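Local coordinates for envelope glycoprotein (PDB 5ZKX) that probably mediates fusion of the viral envelope with the host cell membrane as a trimeric, gp64-like glycoprotein, captured here in its postfusion form, at residues A[163-168]-A[173-178]. Numbering follows the deposited sequence.
Sequences AVIVMP and RAVSMV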
loop_
_atom_site.group_PDB
_atom_site.type_symbol
_atom_site.label_atom_id
_atom_site.label_comp_id
_atom_site.label_asym_id
_atom_site.label_seq_id
_atom_site.Cartn_x
_atom_site.Cartn_y
_atom_site.Cartn_z
ATOM N N ALA A 163 -14.503 -22.872 -0.893
ATOM C CA ALA A 163 -13.087 -22.729 -1.198
ATOM C C ALA A 163 -12.882 -22.613 -2.705
ATOM O O ALA A 163 -13.444 -23.396 -3.477
ATOM C CB ALA A 163 -12.305 -23.923 -0.650
ATOM N N VAL A 164 -12.073 -21.636 -3.124
ATOM C CA VAL A 164 -11.821 -21.376 -4.536
ATOM C C VAL A 164 -10.375 -20.945 -4.732
ATOM O O VAL A 164 -9.695 -20.509 -3.799
ATOM C CB VAL A 164 -12.757 -20.292 -5.118
ATOM C CG1 VAL A 164 -14.193 -20.788 -5.176
ATOM C CG2 VAL A 164 -12.654 -19.008 -4.308
ATOM N N ILE A 165 -9.911 -21.069 -5.972
ATOM C CA ILE A 165 -8.653 -20.481 -6.406
ATOM C C ILE A 165 -8.977 -19.260 -7.250
ATOM O O ILE A 165 -9.814 -19.330 -8.161
ATOM C CB ILE A 165 -7.800 -21.486 -7.197
ATOM C CG1 ILE A 165 -7.669 -22.796 -6.422
ATOM C CG2 ILE A 165 -6.423 -20.896 -7.484
ATOM C CD1 ILE A 165 -7.342 -23.993 -7.285
ATOM N N VAL A 166 -8.332 -18.140 -6.942
ATOM C CA VAL A 166 -8.549 -16.886 -7.650
ATOM C C VAL A 166 -7.477 -16.741 -8.719
ATOM O O VAL A 166 -6.278 -16.860 -8.434
ATOM C CB VAL A 166 -8.545 -15.688 -6.682
ATOM C CG1 VAL A 166 -9.788 -15.716 -5.813
ATOM C CG2 VAL A 166 -7.305 -15.706 -5.806
ATOM N N MET A 167 -7.908 -16.514 -9.951
ATOM C CA MET A 167 -6.984 -16.295 -11.047
ATOM C C MET A 167 -6.567 -14.830 -11.092
ATOM O O MET A 167 -7.280 -13.956 -10.593
ATOM C CB MET A 167 -7.626 -16.707 -12.368
ATOM C CG MET A 167 -8.137 -18.139 -12.397
ATOM S SD MET A 167 -6.793 -19.341 -12.393
ATOM C CE MET A 167 -7.189 -20.307 -10.946
ATOM N N PRO A 168 -5.397 -14.535 -11.662
ATOM C CA PRO A 168 -4.987 -13.127 -11.780
ATOM C C PRO A 168 -5.953 -12.275 -12.590
ATOM O O PRO A 168 -6.002 -11.056 -12.387
ATOM C CB PRO A 168 -3.608 -13.223 -12.446
ATOM C CG PRO A 168 -3.092 -14.560 -12.022
ATOM C CD PRO A 168 -4.296 -15.463 -11.978
ATOM N N ARG A 173 -12.038 -20.378 -9.616
ATOM C CA ARG A 173 -12.167 -21.794 -9.937
ATOM C C ARG A 173 -12.380 -22.568 -8.647
ATOM O O ARG A 173 -11.553 -22.495 -7.733
ATOM C CB ARG A 173 -10.931 -22.315 -10.674
ATOM C CG ARG A 173 -10.884 -23.830 -10.792
ATOM C CD ARG A 173 -9.902 -24.267 -11.867
ATOM N NE ARG A 173 -10.441 -24.084 -13.211
ATOM C CZ ARG A 173 -11.121 -25.013 -13.872
ATOM N NH1 ARG A 173 -11.576 -24.761 -15.092
ATOM N NH2 ARG A 173 -11.345 -26.195 -13.314
ATOM N N ALA A 174 -13.482 -23.313 -8.579
ATOM C CA ALA A 174 -13.803 -24.067 -7.379
ATOM C C ALA A 174 -12.751 -25.136 -7.116
ATOM O O ALA A 174 -12.225 -25.757 -8.042
ATOM C CB ALA A 174 -15.184 -24.707 -7.516
ATOM N N VAL A 175 -12.437 -25.342 -5.842
ATOM C CA VAL A 175 -11.551 -26.421 -5.427
ATOM C C VAL A 175 -12.394 -27.662 -5.177
ATOM O O VAL A 175 -13.413 -27.600 -4.481
ATOM C CB VAL A 175 -10.754 -26.032 -4.171
ATOM C CG1 VAL A 175 -10.081 -27.256 -3.565
ATOM C CG2 VAL A 175 -9.726 -24.964 -4.502
ATOM N N SER A 176 -11.981 -28.788 -5.753
ATOM C CA SER A 176 -12.712 -30.031 -5.553
ATOM C C SER A 176 -12.549 -30.503 -4.116
ATOM O O SER A 176 -11.441 -30.500 -3.570
ATOM C CB SER A 176 -12.228 -31.105 -6.527
ATOM O OG SER A 176 -11.038 -31.717 -6.065
ATOM N N MET A 177 -13.660 -30.904 -3.501
ATOM C CA MET A 177 -13.661 -31.405 -2.136
ATOM C C MET A 177 -13.619 -32.926 -2.074
ATOM O O MET A 177 -14.022 -33.509 -1.063
ATOM C CB MET A 177 -14.886 -30.884 -1.383
ATOM C CG MET A 177 -14.792 -29.427 -0.971
ATOM S SD MET A 177 -16.366 -28.788 -0.370
ATOM C CE MET A 177 -17.302 -28.720 -1.895
ATOM N N VAL A 178 -13.141 -33.583 -3.133
ATOM C CA VAL A 178 -13.075 -35.037 -3.194
ATOM C C VAL A 178 -11.648 -35.526 -3.436
ATOM O O VAL A 178 -11.158 -36.404 -2.719
ATOM C CB VAL A 178 -14.038 -35.603 -4.263
ATOM C CG1 VAL A 178 -15.442 -35.696 -3.695
ATOM C CG2 VAL A 178 -14.029 -34.737 -5.509
#
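Ile165 and Arg173 face each other as an antiparallel hydrogen-bonded pair and exchange two backbone bonds. Ile165 N reaches Arg173 O at 2.8 Å, while Arg173 N returns to Ile165 O at 2.9 Å. Beyond the non-hydrogen-bonded pair Val164–Ala174, a third bond runs from Val175 N to Ala163 O over 3.2 Å; here the donor stands above the carbonyl plane, 35° out of it. Arg173 O also takes a CA-H contact from Val164 CA at 3.4 Å, so this carbonyl is approached by two successive residues of the opposing strand.

The apolar contact centres on Val175. With chi1 at 167°, its CG2 branch is turned opposite its own carbonyl carbon, and this is the branch that meets Ile165. Val175 CG2 lies 3.6 Å from Ile165 CG1 and also touches Ile165 CD1, the two side chains crossing at about a right angle. Ala163 CB approaches Val175 CB more loosely, at 4.4 Å. On the face of the sheet carrying Val164 and Ala174, Val164 CG1 packs against Ala174 CA. Past the end of the strand, Met167 folds its CE methyl back to 4.3 Å from Arg173 CB.

Together these contacts join the two arms of a beta hairpin, 162-166 and 172-174, in a small antiparallel sheet. Strand 153-155 flanks the first arm on its other side, with backbone bonding between Val164 and Arg153. Arg173 extends to a cation-pi contact with Trp183, and Met167 and Pro168 rest on Trp424 of helix 422-437.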